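Local coordinates for protein geranyltranstransferase (Stenotrophomonas maltophilia, PDB 7LBJ) that probably catalyses the condensation of isopentenyl diphosphate with allylic diphosphates to give a linear polyprenyl diphosphate such as farnesyl diphosphate, using magnesium, at residues Y87-V90 / H91-L94; P107-H110 / V111-E115; L291-L294 / A295-D299; Q224-D227 / D228-D231. All coordinates share one frame; numbering follows the deposited sequence.

How the contacts relate
Two pairs make up the set within one mostly helical chain. Contact 1, at the C-terminal end of helix 75-92, and contact 2, on the short helix 109-112, have centres about 10 Å apart and touch through D93 and H110. Contact 4, on helix 206-233, and contact 3, at the end of helix 286-297, lie about 11 Å apart and are joined by an unusually short salt bridge from R298 to D227. Along the chain the order is 1, 2, 4, 3. Contact 1 opens the first aspartate-rich motif of the polyprenyl synthase fold and contact 4 contains the second; their centres are about 20 Å apart, consistent with motifs that face each other across the family's active-site cavity.

Contact 1 of 4, residues Y87-V90 / H91-L94; sequences YSLV and HDDL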
loop_
_atom_site.group_PDB
_atom_site.type_symbol
_atom_site.label_atom_id
_atom_site.label_comp_id
_atom_site.label_asym_id
_atom_site.label_seq_id
_atom_site.Cartn_x
_atom_site.Cartn_y
_atom_site.Cartn_z
ATOM N N TYR A 87 -1.749 8.465 5.203
ATOM C CA TYR A 87 -0.749 8.406 4.147
ATOM C C TYR A 87 -1.186 9.266 2.967
ATOM O O TYR A 87 -0.365 9.952 2.350
ATOM C CB TYR A 87 -0.471 6.936 3.725
ATOM C CG TYR A 87 -0.933 6.549 2.315
ATOM C CD1 TYR A 87 -0.328 7.086 1.175
ATOM C CD2 TYR A 87 -1.959 5.631 2.123
ATOM C CE1 TYR A 87 -0.775 6.762 -0.117
ATOM C CE2 TYR A 87 -2.395 5.288 0.828
ATOM C CZ TYR A 87 -1.798 5.857 -0.269
ATOM O OH TYR A 87 -2.234 5.530 -1.527
ATOM N N SER A 88 -2.484 9.263 2.646
ATOM C CA SER A 88 -2.929 10.003 1.468
ATOM C C SER A 88 -2.695 11.492 1.649
ATOM O O SER A 88 -2.381 12.198 0.686
ATOM C CB SER A 88 -4.412 9.741 1.191
ATOM O OG SER A 88 -5.227 10.397 2.162
ATOM N N LEU A 89 -2.817 11.977 2.885
ATOM C CA LEU A 89 -2.610 13.399 3.140
ATOM C C LEU A 89 -1.135 13.769 3.072
ATOM O O LEU A 89 -0.796 14.866 2.621
ATOM C CB LEU A 89 -3.183 13.779 4.503
ATOM C CG LEU A 89 -4.685 13.578 4.685
ATOM C CD1 LEU A 89 -5.138 14.035 6.085
ATOM C CD2 LEU A 89 -5.452 14.305 3.603
ATOM N N VAL A 90 -0.250 12.876 3.543
ATOM C CA VAL A 90 1.186 13.126 3.442
ATOM C C VAL A 90 1.581 13.316 1.992
ATOM O O VAL A 90 2.335 14.239 1.650
ATOM C CB VAL A 90 1.985 11.979 4.089
ATOM C CG1 VAL A 90 3.482 12.139 3.784
ATOM C CG2 VAL A 90 1.767 11.985 5.566
ATOM N N HIS A 91 1.070 12.454 1.107
ATOM C CA HIS A 91 1.382 12.612 -0.311
ATOM C C HIS A 91 0.650 13.807 -0.923
ATOM O O HIS A 91 1.252 14.570 -1.689
ATOM C CB HIS A 91 1.062 11.313 -1.058
ATOM C CG HIS A 91 2.059 10.232 -0.798
ATOM N ND1 HIS A 91 2.014 9.005 -1.430
ATOM C CD2 HIS A 91 3.120 10.185 0.049
ATOM C CE1 HIS A 91 3.017 8.256 -0.990
ATOM N NE2 HIS A 91 3.713 8.954 -0.107
ATOM N N ASP A 92 -0.635 13.996 -0.589
ATOM C CA ASP A 92 -1.393 15.150 -1.087
ATOM C C ASP A 92 -0.686 16.474 -0.809
ATOM O O ASP A 92 -0.755 17.401 -1.625
ATOM C CB ASP A 92 -2.792 15.201 -0.453
ATOM C CG ASP A 92 -3.796 14.296 -1.146
ATOM O OD1 ASP A 92 -3.427 13.648 -2.155
ATOM O OD2 ASP A 92 -4.960 14.234 -0.672
ATOM N N ASP A 93 -0.045 16.603 0.356
ATOM C CA ASP A 93 0.540 17.885 0.740
ATOM C C ASP A 93 1.806 18.212 -0.029
ATOM O O ASP A 93 2.257 19.362 0.026
ATOM C CB ASP A 93 0.870 17.910 2.235
ATOM C CG ASP A 93 -0.362 18.012 3.106
ATOM O OD1 ASP A 93 -1.393 18.521 2.609
ATOM O OD2 ASP A 93 -0.306 17.580 4.282
ATOM N N LEU A 94 2.389 17.236 -0.720
ATOM C CA LEU A 94 3.672 17.421 -1.380
ATOM C C LEU A 94 3.627 18.570 -2.385
ATOM O O LEU A 94 2.580 18.841 -2.994
ATOM C CB LEU A 94 4.087 16.138 -2.104
ATOM C CG LEU A 94 4.474 15.003 -1.168
ATOM C CD1 LEU A 94 4.658 13.720 -1.974
ATOM C CD2 LEU A 94 5.760 15.349 -0.428
#
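The Y87 ring turns its CD1-CE1 edge to one face of the H91 imidazole, an offset edge-to-face pair with planes at 82° and centroids 5.5 Å apart. Y87 CD1 stands 4.0 Å above the imidazole plane, displaced toward the rim, while H91 ND1 lies in the plane of the tyrosine ring, 3.8 Å from Y87 CE1. ND1 bonds to D123 of the second subunit and NE2 to I119 O of the same chain; the two bonds fix the ring's rotation, and the one to D123 ties the turn to the second subunit. The backbone bond from H91 N to Y87 O, 3.1 Å long, sets the one-turn spacing that lets the rings meet. D92, the next residue, opens the first aspartate-rich motif, DDxxxxD (D92, D93 and D98); in this family such a motif binds magnesium, which in turn holds the allylic diphosphate, and the same is probable here. D92 CG, opposite its own carbonyl carbon (chi1 -82°), lies 3.1 Å from S88 O, and D93 CG 3.2 Å from L89 O. These approaches set acceptor against acceptor; the acids' bonds come from Q163 to D92 OD1 and, as a salt bridge, from R103 to D93 OD1.

Contact 2 of 4, residues P107-H110 / V111-E115; sequences PTTH and VAFDE. With EDO (1,2-ethanediol), chain D.
V111 wedges its CG2 methyl between the side chains of T108 and H110, 3.3 Å from T108 OG1, which is hydrogen-bonded to D100 O, and over a face of the H110 ring, in a CH-pi contact 4.0 Å from the ring centroid. H110 CG takes the position between backbone N and carbonyl carbon (chi1 68°), folding the imidazole over the next peptide, with H110 CG 3.3 Å from V111 N. T108 O receives A112 N almost in line with its C=O, the N-H...O angle being 170°, and V111 N weakly. T109 O lies at the edge of the F113 ring, 3.4 Å from F113 CD1, and T109 CG2 approaches the same CD1 obliquely at 4.0 Å; T109 OG1 reaches S47. This is the compact side of a single helical turn joining the 102-103/106-107 hairpin to helix 115-134, whose start D114 caps at T117 N. The outer side is looser: P107 CB and V111 CG1 are 4.1 Å apart, and a 1,2-ethanediol, probably from the crystallisation liquor, puts O1 at the H110 ring edge, 3.0 Å from E115 OE2. Because the chain leaves helical geometry at F113, H110 O lacks a well-angled D114 N and takes its bond from ethanediol O2 at 2.6 Å.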
loop_
_atom_site.group_PDB
_atom_site.type_symbol
_atom_site.label_atom_id
_atom_site.label_comp_id
_atom_site.label_asym_id
_atom_site.label_seq_id
_atom_site.Cartn_x
_atom_site.Cartn_y
_atom_site.Cartn_z
ATOM N N PRO A 107 3.406 22.265 10.759
ATOM C CA PRO A 107 4.022 22.051 9.445
ATOM C C PRO A 107 3.647 20.688 8.881
ATOM O O PRO A 107 3.556 19.700 9.611
ATOM C CB PRO A 107 5.524 22.148 9.734
ATOM C CG PRO A 107 5.615 23.062 10.929
ATOM C CD PRO A 107 4.382 22.748 11.758
ATOM N N THR A 108 3.417 20.644 7.570
ATOM C CA THR A 108 3.161 19.360 6.919
ATOM C C THR A 108 4.408 18.478 6.997
ATOM O O THR A 108 5.506 18.937 7.305
ATOM C CB THR A 108 2.719 19.573 5.474
ATOM O OG1 THR A 108 3.653 20.437 4.822
ATOM C CG2 THR A 108 1.327 20.229 5.436
ATOM N N THR A 109 4.242 17.185 6.697
ATOM C CA THR A 109 5.326 16.248 6.983
ATOM C C THR A 109 6.573 16.538 6.149
ATOM O O THR A 109 7.699 16.416 6.645
ATOM C CB THR A 109 4.844 14.808 6.768
ATOM O OG1 THR A 109 3.748 14.549 7.653
ATOM C CG2 THR A 109 5.975 13.790 7.059
ATOM N N HIS A 110 6.405 16.934 4.883
ATOM C CA HIS A 110 7.577 17.213 4.059
ATOM C C HIS A 110 8.270 18.515 4.460
ATOM O O HIS A 110 9.471 18.670 4.187
ATOM C CB HIS A 110 7.199 17.250 2.569
ATOM C CG HIS A 110 6.336 18.415 2.199
ATOM N ND1 HIS A 110 4.962 18.382 2.294
ATOM C CD2 HIS A 110 6.654 19.653 1.749
ATOM C CE1 HIS A 110 4.471 19.555 1.921
ATOM N NE2 HIS A 110 5.477 20.339 1.584
ATOM N N VAL A 111 7.554 19.441 5.114
ATOM C CA VAL A 111 8.199 20.627 5.674
ATOM C C VAL A 111 8.915 20.285 6.978
ATOM O O VAL A 111 10.057 20.700 7.199
ATOM C CB VAL A 111 7.170 21.759 5.875
ATOM C CG1 VAL A 111 7.837 23.005 6.483
ATOM C CG2 VAL A 111 6.514 22.122 4.568
ATOM N N ALA A 112 8.268 19.515 7.858
ATOM C CA ALA A 112 8.912 19.121 9.108
ATOM C C ALA A 112 10.141 18.258 8.867
ATOM O O ALA A 112 11.106 18.319 9.640
ATOM C CB ALA A 112 7.916 18.375 9.999
ATOM N N PHE A 113 10.118 17.430 7.818
ATOM C CA PHE A 113 11.220 16.532 7.522
ATOM C C PHE A 113 11.785 16.945 6.175
ATOM O O PHE A 113 12.486 17.962 6.086
ATOM C CB PHE A 113 10.745 15.071 7.604
ATOM C CG PHE A 113 10.313 14.673 8.997
ATOM C CD1 PHE A 113 9.024 14.944 9.442
ATOM C CD2 PHE A 113 11.211 14.089 9.877
ATOM C CE1 PHE A 113 8.630 14.609 10.736
ATOM C CE2 PHE A 113 10.819 13.750 11.174
ATOM C CZ PHE A 113 9.535 14.012 11.596
ATOM N N ASP A 114 11.517 16.193 5.108
ATOM C CA ASP A 114 11.881 16.566 3.745
ATOM C C ASP A 114 10.990 15.750 2.823
ATOM O O ASP A 114 10.229 14.892 3.275
ATOM C CB ASP A 114 13.370 16.333 3.458
ATOM C CG ASP A 114 13.821 14.939 3.839
ATOM O OD1 ASP A 114 13.313 13.970 3.258
ATOM O OD2 ASP A 114 14.679 14.811 4.729
ATOM N N GLU A 115 11.061 16.036 1.523
ATOM C CA GLU A 115 10.131 15.363 0.616
ATOM C C GLU A 115 10.389 13.863 0.550
ATOM O O GLU A 115 9.440 13.069 0.495
ATOM C CB GLU A 115 10.198 15.985 -0.779
ATOM C CG GLU A 115 9.577 17.370 -0.823
ATOM C CD GLU A 115 9.856 18.073 -2.132
ATOM O OE1 GLU A 115 9.633 17.456 -3.189
ATOM O OE2 GLU A 115 10.305 19.234 -2.094
HETATM C C1 EDO D . 9.973 21.067 1.910
HETATM O O1 EDO D . 9.947 20.777 0.505
HETATM C C2 EDO D . 11.307 20.630 2.507
HETATM O O2 EDO D . 11.224 20.609 3.945
#

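Contact 3 of 4, residues L291-L294 / A295-D299; sequences LATL and AVERD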
loop_
_atom_site.group_PDB
_atom_site.type_symbol
_atom_site.label_atom_id
_atom_site.label_comp_id
_atom_site.label_asym_id
_atom_site.label_seq_id
_atom_site.Cartn_x
_atom_site.Cartn_y
_atom_site.Cartn_z
ATOM N N LEU A 291 -22.413 10.639 14.130
ATOM C CA LEU A 291 -21.407 10.922 13.110
ATOM C C LEU A 291 -22.038 11.603 11.905
ATOM O O LEU A 291 -21.439 12.500 11.305
ATOM C CB LEU A 291 -20.681 9.636 12.688
ATOM C CG LEU A 291 -19.850 8.971 13.785
ATOM C CD1 LEU A 291 -19.324 7.602 13.344
ATOM C CD2 LEU A 291 -18.696 9.880 14.205
ATOM N N ALA A 292 -23.264 11.208 11.554
ATOM C CA ALA A 292 -23.987 11.892 10.489
ATOM C C ALA A 292 -24.223 13.355 10.847
ATOM O O ALA A 292 -24.013 14.251 10.022
ATOM C CB ALA A 292 -25.312 11.175 10.213
ATOM N N THR A 293 -24.650 13.617 12.084
ATOM C CA THR A 293 -24.849 14.997 12.515
ATOM C C THR A 293 -23.541 15.782 12.497
ATOM O O THR A 293 -23.516 16.936 12.071
ATOM C CB THR A 293 -25.474 15.010 13.913
ATOM O OG1 THR A 293 -26.725 14.304 13.872
ATOM C CG2 THR A 293 -25.696 16.438 14.410
ATOM N N LEU A 294 -22.437 15.173 12.949
ATOM C CA LEU A 294 -21.148 15.865 12.898
ATOM C C LEU A 294 -20.743 16.184 11.464
ATOM O O LEU A 294 -20.182 17.248 11.194
ATOM C CB LEU A 294 -20.062 15.026 13.567
ATOM C CG LEU A 294 -20.120 14.983 15.096
ATOM C CD1 LEU A 294 -19.013 14.068 15.613
ATOM C CD2 LEU A 294 -20.020 16.385 15.716
ATOM N N ALA A 295 -21.018 15.272 10.530
ATOM C CA ALA A 295 -20.658 15.529 9.141
ATOM C C ALA A 295 -21.423 16.720 8.570
ATOM O O ALA A 295 -20.939 17.377 7.644
ATOM C CB ALA A 295 -20.902 14.280 8.290
ATOM N N VAL A 296 -22.590 17.032 9.118
ATOM C CA VAL A 296 -23.465 18.050 8.540
ATOM C C VAL A 296 -23.335 19.374 9.288
ATOM O O VAL A 296 -23.529 20.454 8.709
ATOM C CB VAL A 296 -24.915 17.534 8.547
ATOM C CG1 VAL A 296 -25.905 18.640 8.257
ATOM C CG2 VAL A 296 -25.046 16.383 7.535
ATOM N N GLU A 297 -22.998 19.309 10.578
ATOM C CA GLU A 297 -23.202 20.443 11.471
ATOM C C GLU A 297 -21.942 20.990 12.114
ATOM O O GLU A 297 -22.013 22.056 12.735
ATOM C CB GLU A 297 -24.181 20.067 12.593
ATOM C CG GLU A 297 -25.498 19.512 12.087
ATOM C CD GLU A 297 -26.611 19.646 13.095
ATOM O OE1 GLU A 297 -26.361 20.196 14.191
ATOM O OE2 GLU A 297 -27.736 19.193 12.786
ATOM N N ARG A 298 -20.807 20.307 12.003
ATOM C CA ARG A 298 -19.607 20.788 12.673
ATOM C C ARG A 298 -19.212 22.165 12.145
ATOM O O ARG A 298 -19.451 22.506 10.979
ATOM C CB ARG A 298 -18.458 19.795 12.491
ATOM C CG ARG A 298 -17.829 19.829 11.112
ATOM C CD ARG A 298 -17.212 18.491 10.723
ATOM N NE ARG A 298 -16.718 18.534 9.353
ATOM C CZ ARG A 298 -17.505 18.526 8.291
ATOM N NH1 ARG A 298 -18.814 18.441 8.410
ATOM N NH2 ARG A 298 -16.963 18.617 7.080
ATOM N N ASP A 299 -18.622 22.972 13.032
ATOM C CA ASP A 299 -18.195 24.323 12.687
ATOM C C ASP A 299 -16.765 24.384 12.168
ATOM O O ASP A 299 -16.389 25.383 11.542
ATOM C CB ASP A 299 -18.332 25.248 13.904
#
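R298 curls round the carbonyl of L294, giving it two donors: R298 N at 3.2 Å from L294 O and, weakly, R298 NH1. The aliphatic part of the arginine lies against the same oxygen, with R298 CD 3.3 Å from L294 O. This embrace depends on CG lying between the backbone N and carbonyl carbon (chi1 76°), which turns the otherwise extended chain back toward the last helical turn. On another side, the T293 CG2 methyl sits over a face of the E297 carboxylate, 3.6 Å from E297 CD and equally far, 3.8 Å, from OE1 and OE2. The backbone beneath is changing its pairing. A295 N still bonds to L291 O, but V296 N holds A292 O only weakly and bonds to T293 O at 3.1 Å, approaching from 67° outside the carbonyl plane. T293 O also takes a weak bond from E297 N. Such a tightening of the turn marks the C-terminal end of helix 286-297 in this mostly helical prenyl synthase fold, and R298 is the first residue to leave helical torsions. Further out, R298 NH2 forms an unusually short salt bridge, its exact length doubtful, with D227 and bonds to the carbonyl of F223, whose ring adds a cation-pi contact, while R226 NH2 probably bonds to R298 O. The tail is thereby fastened to helix 206-233. The helix itself is seated by L291 against L58 of helix 55-65, by A295 against L219 and F223, and by V296 against A271 of helix 260-277.

Contact 4 of 4, residues Q224-D227 / D228-D231; sequences QVRD and DILD
L230 presses its CD2 methyl on one face of the R226 guanidinium, 3.5 Å above the plane and over its centre, with R226 CZ the nearest atom at 3.6 Å. R226 reaches this place by starting out with CG opposite its backbone N and then bending at the next bond (chi2 51°), so that its long arm runs obliquely across the leucine one turn ahead. I229 meets the same arginine at about a right angle, bringing I229 CG2 to 4.0 Å from R226 NH1. On a different side, Q224 and D228 set amide against carboxylate with planes 79° apart. The bond between them, Q224 NE2 to D228 OD1 at 3.2 Å, is weak, its N-H...O angle being only 135°. V225 CG1 and I229 CD1 add an apolar contact of 4.0 Å. D227-D231 form the second aspartate-rich motif, DDxxD, made of D227, D228 and D231 on helix 206-233; as in relatives, it probably binds magnesium that holds the substrate diphosphate. Its first and last aspartates lie one turn apart, D227 OD2 being 6.3 Å from D231 OD2, a separation too wide for one magnesium to bridge these two oxygens as they stand. Regular helical bonds keep that spacing, including D231 N to D227 O at 2.9 Å. Neighbouring residues hold two of the acids: the backbone N of F254 bonds to D228 OD2, and R298, also close to R226, partners D227. V225 and R226 also pack on L267 of helix 260-277.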
loop_
_atom_site.group_PDB
_atom_site.type_symbol
_atom_site.label_atom_id
_atom_site.label_comp_id
_atom_site.label_asym_id
_atom_site.label_seq_id
_atom_site.Cartn_x
_atom_site.Cartn_y
_atom_site.Cartn_z
ATOM N N GLN A 224 -18.319 16.460 2.403
ATOM C CA GLN A 224 -17.665 17.329 1.433
ATOM C C GLN A 224 -18.511 18.555 1.087
ATOM O O GLN A 224 -17.968 19.649 0.913
ATOM C CB GLN A 224 -17.336 16.534 0.169
ATOM C CG GLN A 224 -16.591 17.352 -0.859
ATOM C CD GLN A 224 -15.234 17.806 -0.354
ATOM O OE1 GLN A 224 -14.540 17.050 0.322
ATOM N NE2 GLN A 224 -14.858 19.056 -0.661
ATOM N N VAL A 225 -19.831 18.396 0.952
ATOM C CA VAL A 225 -20.694 19.566 0.742
ATOM C C VAL A 225 -20.547 20.546 1.905
ATOM O O VAL A 225 -20.398 21.760 1.706
ATOM C CB VAL A 225 -22.156 19.122 0.552
ATOM C CG1 VAL A 225 -23.087 20.332 0.436
ATOM C CG2 VAL A 225 -22.287 18.229 -0.698
ATOM N N ARG A 226 -20.573 20.030 3.142
ATOM C CA ARG A 226 -20.379 20.888 4.315
ATOM C C ARG A 226 -19.045 21.616 4.250
ATOM O O ARG A 226 -18.965 22.817 4.552
ATOM C CB ARG A 226 -20.461 20.051 5.601
ATOM C CG ARG A 226 -20.192 20.837 6.903
ATOM C CD ARG A 226 -21.060 22.086 6.964
ATOM N NE ARG A 226 -21.030 22.764 8.257
ATOM C CZ ARG A 226 -21.628 23.925 8.507
ATOM N NH1 ARG A 226 -22.291 24.581 7.562
ATOM N NH2 ARG A 226 -21.561 24.439 9.733
ATOM N N ASP A 227 -17.979 20.894 3.890
ATOM C CA ASP A 227 -16.657 21.504 3.776
ATOM C C ASP A 227 -16.678 22.657 2.784
ATOM O O ASP A 227 -16.150 23.741 3.060
ATOM C CB ASP A 227 -15.626 20.454 3.353
ATOM C CG ASP A 227 -14.973 19.739 4.542
ATOM O OD1 ASP A 227 -15.430 19.923 5.690
ATOM O OD2 ASP A 227 -14.001 18.986 4.319
ATOM N N ASP A 228 -17.300 22.435 1.620
ATOM C CA ASP A 228 -17.412 23.489 0.616
ATOM C C ASP A 228 -18.141 24.703 1.164
ATOM O O ASP A 228 -17.720 25.845 0.938
ATOM C CB ASP A 228 -18.147 22.970 -0.619
ATOM C CG ASP A 228 -17.254 22.190 -1.544
ATOM O OD1 ASP A 228 -16.088 21.921 -1.168
ATOM O OD2 ASP A 228 -17.717 21.855 -2.654
ATOM N N ILE A 229 -19.247 24.477 1.875
ATOM C CA ILE A 229 -19.991 25.595 2.449
ATOM C C ILE A 229 -19.126 26.356 3.444
ATOM O O ILE A 229 -19.107 27.597 3.454
ATOM C CB ILE A 229 -21.302 25.093 3.087
ATOM C CG1 ILE A 229 -22.284 24.653 2.000
ATOM C CG2 ILE A 229 -21.938 26.189 3.939
ATOM C CD1 ILE A 229 -23.408 23.784 2.519
ATOM N N LEU A 230 -18.379 25.629 4.279
ATOM C CA LEU A 230 -17.532 26.276 5.279
ATOM C C LEU A 230 -16.422 27.090 4.626
ATOM O O LEU A 230 -16.095 28.186 5.095
ATOM C CB LEU A 230 -16.935 25.229 6.215
ATOM C CG LEU A 230 -17.921 24.560 7.164
ATOM C CD1 LEU A 230 -17.245 23.396 7.870
ATOM C CD2 LEU A 230 -18.453 25.569 8.166
ATOM N N ASP A 231 -15.821 26.557 3.555
ATOM C CA ASP A 231 -14.779 27.285 2.832
ATOM C C ASP A 231 -15.276 28.651 2.366
ATOM O O ASP A 231 -14.564 29.654 2.490
ATOM C CB ASP A 231 -14.289 26.456 1.642
ATOM C CG ASP A 231 -13.378 25.317 2.057
ATOM O OD1 ASP A 231 -12.903 25.308 3.214
ATOM O OD2 ASP A 231 -13.135 24.421 1.222
#